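Local coordinates for uncharacterized protein (Vanderwaltozyma polyspora, PDB 5THE) that probably binds RNA as a budding-yeast Argonaute, of which this chain is the C-terminal lobe with its RNase H-like Piwi domain, at residues K334-I339 and N377-P382; P265-G270 and N322-Y327; S318-R323 and E364-F369; P381-I386 and Y458-S463. One frame throughout, in Å; residues are numbered along the deposited sequence.

All four contacts lie within the Piwi domain. Contacts 1 and 2 are buried, whereas contacts 3 and 4 are only partly so. Contacts 2 and 3 share helix 320-329, which rests on strand 264-274 in the first and on helix 351-373 in the second; contacts 1 and 4 share Pro381 and Pro382, at the entry to strand 383-389. The chemistry follows the place. Contacts 1 and 2 each join a tyrosine hydroxyl to a proline carbonyl amid apolar packing, contact 3 has no hydrogen bond between its segments, and contact 4, at a strand end and the turn after it, is dominated by polar bonds.

Contact 1 of 4, residues K334-I339 and N377-P382; sequences KLPTKI and NKYDPP
The hydroxyl of Tyr379 donates to the carbonyl oxygen of Pro336 across 2.6 Å from OH to O, the shorter of two hydrogen bonds joining these loops. This acceptor lies at the ring's edge, near its plane, while the donor is tilted 23° from the carbonyl plane. Both ring faces are filled. Leu335 CD1 sits over the centre of one, 3.7 Å from the centroid of the Tyr379 ring in a CH-pi contact, and Pro381 CD covers the other from within the tyrosine's own segment. With CG anti to the backbone N (chi1 -175°), Tyr379 sends its ring between the two. A leucine at Tyr379 would probably leave the Pro336 carbonyl without this donor and open a gap between Leu335 and Pro381. Farther along, Ile339 CD1 packs on Pro381 CG at 3.6 Å, and the backbone N of Ile339 gives a nearly straight bond to Pro382 O, 3.0 Å away. That bond leads into the parallel pairing of strands 339-344 and 383-389, part of the RNase H-like core of the Piwi domain. Helix 320-329 packs against Pro336 and Tyr379 through Leu324, strand 264-274 meets Pro336 through Leu267, and Val366 of helix 351-373 touches Tyr379 and Pro381.

Contact 2 of 4, residues P265-G270 and N322-Y327; sequences PILVLG and NRLKIY
Tyr327 and Pro265 meet obliquely, the phenol reaching from the helix to the proline. The ring edge is turned to the proline carbonyl: Tyr327 OH donates to Pro265 O at 2.7 Å, in the carbonyl plane and on a lone pair, with a C=O...donor angle of 138°. The pyrrolidine touches the same end of the phenol, its CG 3.9 Å from Tyr327 CE2. A chi1 of 180° swings the Tyr327 ring away from its own backbone N and out toward the strand, and its hydroxyl arrives at this carbonyl. Farther along the segment, Leu267 points at the helix and divides its two methyls, CD1 approaching Tyr327 CD2 at 4.3 Å and CD2 approaching Leu324 CD2 at 4.4 Å. Here a helix packs on a strand of the central sheet of the RNase H-like Piwi fold, the short segments running at 143° to each other with their axes 10.4 Å apart. Leu269 meets Arg323 by a different route. Its CD2 lies against the aliphatic part of the arginine, 3.8 Å from Arg323 CD, while bends at chi2 and chi3 carry the guanidinium away from the strand to a salt bridge with Asp301. Met320, three residues before Arg323, adds a further apolar neighbour to both Leu267 and Leu269.

Contact 3 of 4, residues S318-R323 and E364-F369; sequences SLMLNR and ESVRKF
Leu321 lies over the face of the Phe369 ring, its CB 3.9 Å from the ring centroid and only 10° off the normal, a CH-pi contact. The two side chains cross at about a right angle. The Leu321 side chain leaves on the far side from its backbone N (chi1 174°), which carries CD1 across the same ring to 4.0 Å from Phe369 CG. Phe369 presents one edge to Met320 CB, 4.3 Å from Phe369 CD2. Here helix 351-373 packs against helix 320-329 and the 3-10 segment leading into it, both within the RNase H-like Piwi domain. Substituting alanine for Phe369 would probably open a gap beside Leu321 CB and CD1 and take from Met320 CB its aromatic neighbour. Met320 itself is bent at both chi2 and chi3, a folded form that brings its CE to 3.6 Å from Val366 CG1. No hydrogen bond joins the two segments, and the serine hydroxyls bond to carbonyls earlier in the chain, Ser365 OG to Ser361 O and Ser318 OG to Asn315 O. Met320 also touches Leu287 of strand 282-289.

Contact 4 of 4, residues P381-I386 and Y458-S463; sequences PPVTCI and YDENQS
Pro382 brings its ring against the amide of Asn461 at about a right angle, CG lying 3.2 Å from Asn461 OD1, an oxygen that also bonds to Lys338 NZ, while its carbonyl oxygen takes a weak bond from Asn461 ND2. At Val383 the backbone is held at both polar atoms. Its N donates to Glu460 OE2 at 2.7 Å, on the anti side of the carboxylate, and its O accepts from Glu460 N at 2.8 Å. The same Glu460 OE2 forms a salt bridge with Lys363 of helix 351-373. Thr384 forms a non-hydrogen-bonded antiparallel pair with Asp459, and their side chains lie side by side. With OG1 beside its own backbone N (chi1 -63°), the threonine donates to Asp459 OD2 at 2.6 Å and accepts from Asn461 ND2 at 2.9 Å, the donor's amide plane passing almost through the hydroxyl oxygen. Cys385 and Tyr458 form the neighbouring hydrogen-bonded pair, in which Cys385 N to Tyr458 O, at 2.6 Å, is much the shorter bond; the return bond from Tyr458 N to Cys385 O is weak. These pairs belong to the antiparallel union of strands 383-389 and 452-459 in the Piwi core. At the end of strand 452-459, Asp459 OD2 also accepts from Asn461 N in an Asx turn and from Ser463 OG, while OD1 receives Ser463 N on its syn lone pair. Three donors thus converge on OD2, which would be expected to stabilise a charged carboxylate and hold it in a fixed orientation as the chain leaves the strand.

Contact 1 of 4, residues K334-I339 and N377-P382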
loop_
_atom_site.group_PDB
_atom_site.type_symbol
_atom_site.label_atom_id
_atom_site.label_comp_id
_atom_site.label_asym_id
_atom_site.label_seq_id
_atom_site.Cartn_x
_atom_site.Cartn_y
_atom_site.Cartn_z
ATOM N N LYS A 334 -0.832 7.849 -23.908
ATOM C CA LYS A 334 0.083 8.868 -23.402
ATOM C C LYS A 334 0.937 8.331 -22.255
ATOM O O LYS A 334 0.452 7.582 -21.402
ATOM C CB LYS A 334 -0.698 10.096 -22.921
ATOM C CG LYS A 334 -1.582 10.759 -23.988
ATOM C CD LYS A 334 -0.744 11.545 -24.958
ATOM C CE LYS A 334 -1.599 12.320 -25.934
ATOM N NZ LYS A 334 -0.730 13.048 -26.900
ATOM N N LEU A 335 2.211 8.715 -22.245
ATOM C CA LEU A 335 3.074 8.506 -21.093
ATOM C C LEU A 335 2.894 9.657 -20.111
ATOM O O LEU A 335 2.446 10.736 -20.495
ATOM C CB LEU A 335 4.528 8.437 -21.534
ATOM C CG LEU A 335 4.834 7.336 -22.546
ATOM C CD1 LEU A 335 6.288 7.390 -22.978
ATOM C CD2 LEU A 335 4.402 5.994 -21.967
ATOM N N PRO A 336 3.215 9.458 -18.835
ATOM C CA PRO A 336 3.087 10.560 -17.882
ATOM C C PRO A 336 4.077 11.671 -18.195
ATOM O O PRO A 336 5.149 11.448 -18.766
ATOM C CB PRO A 336 3.382 9.910 -16.523
ATOM C CG PRO A 336 4.127 8.658 -16.835
ATOM C CD PRO A 336 3.665 8.209 -18.193
ATOM N N THR A 337 3.682 12.888 -17.848
ATOM C CA THR A 337 4.553 14.030 -18.041
ATOM C C THR A 337 5.213 14.491 -16.750
ATOM O O THR A 337 6.066 15.382 -16.802
ATOM C CB THR A 337 3.781 15.191 -18.690
ATOM O OG1 THR A 337 2.688 15.580 -17.847
ATOM C CG2 THR A 337 3.237 14.763 -20.061
ATOM N N LYS A 338 4.851 13.901 -15.608
ATOM C CA LYS A 338 5.510 14.143 -14.329
ATOM C C LYS A 338 5.552 12.832 -13.563
ATOM O O LYS A 338 4.607 12.040 -13.621
ATOM C CB LYS A 338 4.783 15.195 -13.465
ATOM C CG LYS A 338 4.762 16.618 -14.020
ATOM C CD LYS A 338 4.092 17.550 -13.013
ATOM C CE LYS A 338 3.996 18.977 -13.542
ATOM N NZ LYS A 338 5.343 19.515 -13.837
ATOM N N ILE A 339 6.641 12.620 -12.825
ATOM C CA ILE A 339 6.816 11.424 -12.007
ATOM C C ILE A 339 7.095 11.853 -10.572
ATOM O O ILE A 339 7.929 12.734 -10.326
ATOM C CB ILE A 339 7.952 10.531 -12.550
ATOM C CG1 ILE A 339 7.643 10.099 -13.987
ATOM C CG2 ILE A 339 8.169 9.326 -11.687
ATOM C CD1 ILE A 339 8.756 9.256 -14.610
ATOM N N ASN A 377 9.583 8.760 -29.698
ATOM C CA ASN A 377 9.852 10.145 -29.356
ATOM C C ASN A 377 10.669 10.220 -28.073
ATOM O O ASN A 377 10.542 9.371 -27.182
ATOM C CB ASN A 377 8.550 10.935 -29.194
ATOM C CG ASN A 377 7.664 10.858 -30.435
ATOM O OD1 ASN A 377 8.158 10.883 -31.564
ATOM N ND2 ASN A 377 6.355 10.760 -30.228
ATOM N N LYS A 378 11.510 11.255 -28.000
ATOM C CA LYS A 378 12.279 11.548 -26.800
ATOM C C LYS A 378 11.357 11.623 -25.594
ATOM O O LYS A 378 10.262 12.177 -25.671
ATOM C CB LYS A 378 13.017 12.877 -26.981
ATOM C CG LYS A 378 14.038 13.173 -25.904
ATOM C CD LYS A 378 14.690 14.513 -26.168
ATOM C CE LYS A 378 15.909 14.709 -25.282
ATOM N NZ LYS A 378 16.574 16.003 -25.606
ATOM N N TYR A 379 11.795 11.052 -24.480
ATOM C CA TYR A 379 10.971 11.009 -23.274
ATOM C C TYR A 379 11.837 11.321 -22.062
ATOM O O TYR A 379 12.695 10.518 -21.679
ATOM C CB TYR A 379 10.292 9.649 -23.123
ATOM C CG TYR A 379 9.347 9.586 -21.961
ATOM C CD1 TYR A 379 8.258 10.446 -21.886
ATOM C CD2 TYR A 379 9.527 8.653 -20.944
ATOM C CE1 TYR A 379 7.386 10.402 -20.819
ATOM C CE2 TYR A 379 8.645 8.589 -19.876
ATOM C CZ TYR A 379 7.574 9.467 -19.823
ATOM O OH TYR A 379 6.700 9.416 -18.754
ATOM N N ASP A 380 11.598 12.477 -21.452
ATOM C CA ASP A 380 12.392 12.953 -20.319
ATOM C C ASP A 380 11.480 13.670 -19.327
ATOM O O ASP A 380 11.553 14.889 -19.166
ATOM C CB ASP A 380 13.518 13.866 -20.818
ATOM C CG ASP A 380 14.403 14.378 -19.696
ATOM O OD1 ASP A 380 14.510 13.698 -18.650
ATOM O OD2 ASP A 380 14.981 15.477 -19.868
ATOM N N PRO A 381 10.612 12.937 -18.631
ATOM C CA PRO A 381 9.655 13.590 -17.715
ATOM C C PRO A 381 10.339 14.052 -16.438
ATOM O O PRO A 381 11.210 13.352 -15.901
ATOM C CB PRO A 381 8.627 12.483 -17.428
ATOM C CG PRO A 381 9.408 11.190 -17.601
ATOM C CD PRO A 381 10.444 11.468 -18.674
ATOM N N PRO A 382 9.960 15.214 -15.905
ATOM C CA PRO A 382 10.567 15.678 -14.643
ATOM C C PRO A 382 10.165 14.814 -13.451
ATOM O O PRO A 382 9.014 14.391 -13.315
ATOM C CB PRO A 382 10.032 17.109 -14.499
ATOM C CG PRO A 382 8.743 17.133 -15.321
ATOM C CD PRO A 382 8.982 16.172 -16.450
#

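Contact 2 of 4, residues P265-G270 and N322-Y327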
loop_
_atom_site.group_PDB
_atom_site.type_symbol
_atom_site.label_atom_id
_atom_site.label_comp_id
_atom_site.label_asym_id
_atom_site.label_seq_id
_atom_site.Cartn_x
_atom_site.Cartn_y
_atom_site.Cartn_z
ATOM N N PRO A 265 -2.509 12.746 -15.419
ATOM C CA PRO A 265 -2.205 12.520 -14.002
ATOM C C PRO A 265 -0.728 12.231 -13.798
ATOM O O PRO A 265 -0.072 11.610 -14.636
ATOM C CB PRO A 265 -3.067 11.309 -13.642
ATOM C CG PRO A 265 -3.237 10.581 -14.925
ATOM C CD PRO A 265 -3.361 11.677 -15.971
ATOM N N ILE A 266 -0.199 12.737 -12.685
ATOM C CA ILE A 266 1.175 12.436 -12.323
ATOM C C ILE A 266 1.297 10.943 -12.071
ATOM O O ILE A 266 0.391 10.311 -11.516
ATOM C CB ILE A 266 1.584 13.257 -11.090
ATOM C CG1 ILE A 266 1.536 14.746 -11.417
ATOM C CG2 ILE A 266 2.979 12.860 -10.579
ATOM C CD1 ILE A 266 1.593 15.632 -10.178
ATOM N N LEU A 267 2.402 10.361 -12.521
ATOM C CA LEU A 267 2.716 8.981 -12.188
ATOM C C LEU A 267 3.317 8.970 -10.788
ATOM O O LEU A 267 4.403 9.518 -10.568
ATOM C CB LEU A 267 3.677 8.391 -13.212
ATOM C CG LEU A 267 4.276 7.040 -12.812
ATOM C CD1 LEU A 267 3.170 6.008 -12.705
ATOM C CD2 LEU A 267 5.337 6.590 -13.795
ATOM N N VAL A 268 2.596 8.395 -9.832
ATOM C CA VAL A 268 3.036 8.354 -8.442
ATOM C C VAL A 268 3.605 6.970 -8.189
ATOM O O VAL A 268 2.924 5.965 -8.425
ATOM C CB VAL A 268 1.891 8.674 -7.465
ATOM C CG1 VAL A 268 2.380 8.563 -6.030
ATOM C CG2 VAL A 268 1.317 10.079 -7.734
ATOM N N LEU A 269 4.852 6.919 -7.714
ATOM C CA LEU A 269 5.571 5.680 -7.477
ATOM C C LEU A 269 5.884 5.519 -5.999
ATOM O O LEU A 269 6.144 6.498 -5.295
ATOM C CB LEU A 269 6.894 5.641 -8.239
ATOM C CG LEU A 269 6.897 5.871 -9.748
ATOM C CD1 LEU A 269 8.333 6.106 -10.148
ATOM C CD2 LEU A 269 6.318 4.644 -10.450
ATOM N N GLY A 270 5.907 4.276 -5.553
ATOM C CA GLY A 270 6.402 3.951 -4.227
ATOM C C GLY A 270 7.388 2.804 -4.306
ATOM O O GLY A 270 7.164 1.828 -5.017
ATOM N N ASN A 322 7.046 -1.506 -16.720
ATOM C CA ASN A 322 5.639 -1.824 -16.489
ATOM C C ASN A 322 4.868 -0.644 -15.924
ATOM O O ASN A 322 3.678 -0.498 -16.218
ATOM C CB ASN A 322 5.512 -3.024 -15.552
ATOM C CG ASN A 322 5.894 -4.308 -16.228
ATOM O OD1 ASN A 322 5.862 -4.389 -17.450
ATOM N ND2 ASN A 322 6.271 -5.314 -15.446
ATOM N N ARG A 323 5.496 0.184 -15.084
ATOM C CA ARG A 323 4.804 1.392 -14.637
ATOM C C ARG A 323 4.361 2.219 -15.834
ATOM O O ARG A 323 3.230 2.718 -15.873
ATOM C CB ARG A 323 5.695 2.233 -13.718
ATOM C CG ARG A 323 6.554 1.426 -12.737
ATOM C CD ARG A 323 5.769 0.996 -11.513
ATOM N NE ARG A 323 4.728 0.004 -11.788
ATOM C CZ ARG A 323 4.982 -1.268 -12.074
ATOM N NH1 ARG A 323 6.239 -1.680 -12.152
ATOM N NH2 ARG A 323 3.990 -2.120 -12.294
ATOM N N LEU A 324 5.236 2.350 -16.836
ATOM C CA LEU A 324 4.889 3.144 -18.013
ATOM C C LEU A 324 3.841 2.443 -18.864
ATOM O O LEU A 324 2.889 3.078 -19.328
ATOM C CB LEU A 324 6.138 3.425 -18.842
ATOM C CG LEU A 324 7.213 4.314 -18.211
ATOM C CD1 LEU A 324 8.396 4.448 -19.157
ATOM C CD2 LEU A 324 6.627 5.658 -17.896
ATOM N N LYS A 325 4.007 1.136 -19.086
ATOM C CA LYS A 325 3.070 0.391 -19.924
ATOM C C LYS A 325 1.659 0.455 -19.366
ATOM O O LYS A 325 0.696 0.681 -20.105
ATOM C CB LYS A 325 3.510 -1.071 -20.043
ATOM C CG LYS A 325 4.620 -1.340 -21.045
ATOM C CD LYS A 325 5.058 -2.812 -20.947
ATOM C CE LYS A 325 5.863 -3.240 -22.151
ATOM N NZ LYS A 325 6.235 -4.690 -22.101
ATOM N N ILE A 326 1.515 0.222 -18.066
ATOM C CA ILE A 326 0.191 0.222 -17.463
ATOM C C ILE A 326 -0.396 1.622 -17.490
ATOM O O ILE A 326 -1.572 1.814 -17.829
ATOM C CB ILE A 326 0.251 -0.339 -16.030
ATOM C CG1 ILE A 326 0.798 -1.771 -16.060
ATOM C CG2 ILE A 326 -1.140 -0.301 -15.407
ATOM C CD1 ILE A 326 1.071 -2.367 -14.680
ATOM N N TYR A 327 0.414 2.626 -17.139
ATOM C CA TYR A 327 -0.068 3.998 -17.214
ATOM C C TYR A 327 -0.592 4.301 -18.610
ATOM O O TYR A 327 -1.670 4.891 -18.778
ATOM C CB TYR A 327 1.051 4.971 -16.852
ATOM C CG TYR A 327 0.637 6.429 -16.915
ATOM C CD1 TYR A 327 0.534 7.103 -18.138
ATOM C CD2 TYR A 327 0.354 7.131 -15.753
ATOM C CE1 TYR A 327 0.165 8.441 -18.194
ATOM C CE2 TYR A 327 -0.029 8.464 -15.795
ATOM C CZ TYR A 327 -0.115 9.111 -17.015
ATOM O OH TYR A 327 -0.482 10.430 -17.043
#

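Contact 3 of 4, residues S318-R323 and E364-F369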
loop_
_atom_site.group_PDB
_atom_site.type_symbol
_atom_site.label_atom_id
_atom_site.label_comp_id
_atom_site.label_asym_id
_atom_site.label_seq_id
_atom_site.Cartn_x
_atom_site.Cartn_y
_atom_site.Cartn_z
ATOM N N SER A 318 14.855 -0.349 -14.018
ATOM C CA SER A 318 14.391 -1.491 -14.795
ATOM C C SER A 318 12.923 -1.797 -14.509
ATOM O O SER A 318 12.183 -2.200 -15.417
ATOM C CB SER A 318 15.271 -2.707 -14.511
ATOM O OG SER A 318 15.000 -3.237 -13.229
ATOM N N LEU A 319 12.477 -1.579 -13.267
ATOM C CA LEU A 319 11.080 -1.752 -12.867
ATOM C C LEU A 319 10.158 -0.669 -13.417
ATOM O O LEU A 319 8.938 -0.760 -13.224
ATOM C CB LEU A 319 10.981 -1.784 -11.340
ATOM C CG LEU A 319 11.885 -2.797 -10.639
ATOM C CD1 LEU A 319 11.647 -2.801 -9.143
ATOM C CD2 LEU A 319 11.649 -4.174 -11.216
ATOM N N MET A 320 10.695 0.347 -14.094
ATOM C CA MET A 320 9.844 1.410 -14.604
ATOM C C MET A 320 9.038 0.979 -15.818
ATOM O O MET A 320 7.985 1.566 -16.070
ATOM C CB MET A 320 10.684 2.641 -14.945
ATOM C CG MET A 320 11.135 3.428 -13.728
ATOM S SD MET A 320 9.756 4.242 -12.867
ATOM C CE MET A 320 9.000 5.245 -14.160
ATOM N N LEU A 321 9.496 -0.035 -16.560
ATOM C CA LEU A 321 8.879 -0.358 -17.844
ATOM C C LEU A 321 7.391 -0.658 -17.687
ATOM O O LEU A 321 6.552 -0.114 -18.419
ATOM C CB LEU A 321 9.600 -1.535 -18.503
ATOM C CG LEU A 321 9.000 -2.099 -19.803
ATOM C CD1 LEU A 321 8.798 -1.014 -20.866
ATOM C CD2 LEU A 321 9.846 -3.230 -20.360
ATOM N N ASN A 322 7.046 -1.506 -16.720
ATOM C CA ASN A 322 5.639 -1.824 -16.489
ATOM C C ASN A 322 4.868 -0.644 -15.924
ATOM O O ASN A 322 3.678 -0.498 -16.218
ATOM C CB ASN A 322 5.512 -3.024 -15.552
ATOM C CG ASN A 322 5.894 -4.308 -16.228
ATOM O OD1 ASN A 322 5.862 -4.389 -17.450
ATOM N ND2 ASN A 322 6.271 -5.314 -15.446
ATOM N N ARG A 323 5.496 0.184 -15.084
ATOM C CA ARG A 323 4.804 1.392 -14.637
ATOM C C ARG A 323 4.361 2.219 -15.834
ATOM O O ARG A 323 3.230 2.718 -15.873
ATOM C CB ARG A 323 5.695 2.233 -13.718
ATOM C CG ARG A 323 6.554 1.426 -12.737
ATOM C CD ARG A 323 5.769 0.996 -11.513
ATOM N NE ARG A 323 4.728 0.004 -11.788
ATOM C CZ ARG A 323 4.982 -1.268 -12.074
ATOM N NH1 ARG A 323 6.239 -1.680 -12.152
ATOM N NH2 ARG A 323 3.990 -2.120 -12.294
ATOM N N GLU A 364 17.202 7.677 -16.653
ATOM C CA GLU A 364 17.881 7.036 -17.773
ATOM C C GLU A 364 17.074 5.867 -18.311
ATOM O O GLU A 364 17.024 5.654 -19.532
ATOM C CB GLU A 364 19.287 6.611 -17.344
ATOM C CG GLU A 364 20.133 7.852 -17.051
ATOM C CD GLU A 364 21.592 7.577 -16.793
ATOM O OE1 GLU A 364 21.940 6.428 -16.435
ATOM O OE2 GLU A 364 22.384 8.541 -16.943
ATOM N N SER A 365 16.404 5.121 -17.430
ATOM C CA SER A 365 15.567 4.018 -17.902
ATOM C C SER A 365 14.374 4.528 -18.704
ATOM O O SER A 365 14.059 3.980 -19.766
ATOM C CB SER A 365 15.097 3.158 -16.732
ATOM O OG SER A 365 16.210 2.575 -16.069
ATOM N N VAL A 366 13.692 5.574 -18.225
ATOM C CA VAL A 366 12.545 6.046 -18.998
ATOM C C VAL A 366 13.016 6.739 -20.267
ATOM O O VAL A 366 12.279 6.790 -21.260
ATOM C CB VAL A 366 11.618 6.965 -18.175
ATOM C CG1 VAL A 366 11.189 6.287 -16.866
ATOM C CG2 VAL A 366 12.265 8.314 -17.918
ATOM N N ARG A 367 14.241 7.283 -20.272
ATOM C CA ARG A 367 14.779 7.805 -21.520
ATOM C C ARG A 367 14.818 6.716 -22.589
ATOM O O ARG A 367 14.578 6.991 -23.775
ATOM C CB ARG A 367 16.170 8.395 -21.296
ATOM C CG ARG A 367 16.819 8.909 -22.586
ATOM C CD ARG A 367 18.190 9.527 -22.327
ATOM N NE ARG A 367 18.902 9.828 -23.565
ATOM C CZ ARG A 367 19.823 9.039 -24.111
ATOM N NH1 ARG A 367 20.145 7.892 -23.531
ATOM N NH2 ARG A 367 20.424 9.396 -25.239
ATOM N N LYS A 368 15.082 5.480 -22.174
ATOM C CA LYS A 368 15.125 4.340 -23.077
ATOM C C LYS A 368 13.734 3.759 -23.324
ATOM O O LYS A 368 13.367 3.497 -24.470
ATOM C CB LYS A 368 16.052 3.266 -22.509
ATOM C CG LYS A 368 16.113 2.003 -23.377
ATOM C CD LYS A 368 16.672 0.807 -22.621
ATOM C CE LYS A 368 16.611 -0.469 -23.459
ATOM N NZ LYS A 368 17.506 -0.439 -24.659
ATOM N N PHE A 369 12.949 3.548 -22.261
ATOM C CA PHE A 369 11.662 2.858 -22.394
ATOM C C PHE A 369 10.624 3.705 -23.135
ATOM O O PHE A 369 9.852 3.181 -23.944
ATOM C CB PHE A 369 11.118 2.486 -21.007
ATOM C CG PHE A 369 11.938 1.468 -20.273
ATOM C CD1 PHE A 369 12.559 0.429 -20.956
ATOM C CD2 PHE A 369 12.079 1.541 -18.889
ATOM C CE1 PHE A 369 13.315 -0.524 -20.276
ATOM C CE2 PHE A 369 12.838 0.597 -18.202
ATOM C CZ PHE A 369 13.458 -0.439 -18.903
#

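Contact 4 of 4, residues P381-I386 and Y458-S463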
loop_
_atom_site.group_PDB
_atom_site.type_symbol
_atom_site.label_atom_id
_atom_site.label_comp_id
_atom_site.label_asym_id
_atom_site.label_seq_id
_atom_site.Cartn_x
_atom_site.Cartn_y
_atom_site.Cartn_z
ATOM N N PRO A 381 10.612 12.937 -18.631
ATOM C CA PRO A 381 9.655 13.590 -17.715
ATOM C C PRO A 381 10.339 14.052 -16.438
ATOM O O PRO A 381 11.210 13.352 -15.901
ATOM C CB PRO A 381 8.627 12.483 -17.428
ATOM C CG PRO A 381 9.408 11.190 -17.601
ATOM C CD PRO A 381 10.444 11.468 -18.674
ATOM N N PRO A 382 9.960 15.214 -15.905
ATOM C CA PRO A 382 10.567 15.678 -14.643
ATOM C C PRO A 382 10.165 14.814 -13.451
ATOM O O PRO A 382 9.014 14.391 -13.315
ATOM C CB PRO A 382 10.032 17.109 -14.499
ATOM C CG PRO A 382 8.743 17.133 -15.321
ATOM C CD PRO A 382 8.982 16.172 -16.450
ATOM N N VAL A 383 11.121 14.588 -12.563
ATOM C CA VAL A 383 10.952 13.691 -11.430
ATOM C C VAL A 383 11.014 14.489 -10.129
ATOM O O VAL A 383 11.833 15.402 -9.980
ATOM C CB VAL A 383 12.031 12.592 -11.457
ATOM C CG1 VAL A 383 11.918 11.690 -10.237
ATOM C CG2 VAL A 383 11.926 11.780 -12.761
ATOM N N THR A 384 10.145 14.145 -9.186
ATOM C CA THR A 384 10.291 14.583 -7.803
ATOM C C THR A 384 10.511 13.332 -6.968
ATOM O O THR A 384 9.776 12.350 -7.122
ATOM C CB THR A 384 9.059 15.350 -7.303
ATOM O OG1 THR A 384 8.883 16.555 -8.062
ATOM C CG2 THR A 384 9.236 15.715 -5.810
ATOM N N CYS A 385 11.512 13.354 -6.097
ATOM C CA CYS A 385 11.756 12.243 -5.185
ATOM C C CYS A 385 11.501 12.663 -3.736
ATOM O O CYS A 385 12.015 13.689 -3.270
ATOM C CB CYS A 385 13.184 11.710 -5.343
ATOM S SG CYS A 385 13.618 10.486 -4.092
ATOM N N ILE A 386 10.720 11.859 -3.017
ATOM C CA ILE A 386 10.468 12.093 -1.602
ATOM C C ILE A 386 10.800 10.833 -0.822
ATOM O O ILE A 386 10.279 9.752 -1.118
ATOM C CB ILE A 386 9.015 12.517 -1.326
ATOM C CG1 ILE A 386 8.708 13.822 -2.061
ATOM C CG2 ILE A 386 8.798 12.666 0.194
ATOM C CD1 ILE A 386 7.295 14.331 -1.829
ATOM N N TYR A 458 14.893 15.352 -4.328
ATOM C CA TYR A 458 15.123 15.754 -5.708
ATOM C C TYR A 458 13.813 16.265 -6.268
ATOM O O TYR A 458 12.766 15.678 -6.019
ATOM C CB TYR A 458 15.625 14.594 -6.567
ATOM C CG TYR A 458 16.363 15.038 -7.811
ATOM C CD1 TYR A 458 17.590 15.676 -7.706
ATOM C CD2 TYR A 458 15.850 14.800 -9.096
ATOM C CE1 TYR A 458 18.298 16.077 -8.839
ATOM C CE2 TYR A 458 16.558 15.198 -10.246
ATOM C CZ TYR A 458 17.785 15.838 -10.097
ATOM O OH TYR A 458 18.526 16.252 -11.186
ATOM N N ASP A 459 13.863 17.352 -7.025
ATOM C CA ASP A 459 12.613 17.925 -7.495
ATOM C C ASP A 459 12.893 18.706 -8.776
ATOM O O ASP A 459 13.493 19.781 -8.729
ATOM C CB ASP A 459 11.977 18.806 -6.418
ATOM C CG ASP A 459 10.785 19.532 -6.907
ATOM O OD1 ASP A 459 10.644 20.726 -6.597
ATOM O OD2 ASP A 459 9.989 18.902 -7.615
ATOM N N GLU A 460 12.420 18.181 -9.903
ATOM C CA GLU A 460 12.414 18.935 -11.149
ATOM C C GLU A 460 11.047 19.530 -11.435
ATOM O O GLU A 460 10.774 19.935 -12.568
ATOM C CB GLU A 460 12.869 18.056 -12.317
ATOM C CG GLU A 460 13.891 17.024 -11.917
ATOM C CD GLU A 460 14.305 16.146 -13.080
ATOM O OE1 GLU A 460 15.215 16.542 -13.834
ATOM O OE2 GLU A 460 13.687 15.085 -13.272
ATOM N N ASN A 461 10.174 19.595 -10.434
ATOM C CA ASN A 461 8.800 20.006 -10.678
ATOM C C ASN A 461 8.432 21.298 -9.968
ATOM O O ASN A 461 7.246 21.610 -9.876
ATOM C CB ASN A 461 7.832 18.887 -10.288
ATOM C CG ASN A 461 7.820 17.759 -11.303
ATOM O OD1 ASN A 461 7.521 17.984 -12.471
ATOM N ND2 ASN A 461 8.156 16.551 -10.867
ATOM N N GLN A 462 9.418 22.066 -9.483
ATOM C CA GLN A 462 9.164 23.398 -8.915
ATOM C C GLN A 462 8.148 23.318 -7.778
ATOM O O GLN A 462 7.186 24.094 -7.713
ATOM C CB GLN A 462 8.682 24.392 -9.980
ATOM C CG GLN A 462 9.688 24.736 -11.058
ATOM C CD GLN A 462 9.705 23.725 -12.197
ATOM O OE1 GLN A 462 8.650 23.310 -12.702
ATOM N NE2 GLN A 462 10.906 23.315 -12.603
ATOM N N SER A 463 8.359 22.358 -6.888
ATOM C CA SER A 463 7.396 22.062 -5.836
ATOM C C SER A 463 7.650 22.943 -4.622
ATOM O O SER A 463 8.790 23.085 -4.181
ATOM C CB SER A 463 7.480 20.595 -5.432
ATOM O OG SER A 463 7.365 19.768 -6.570
#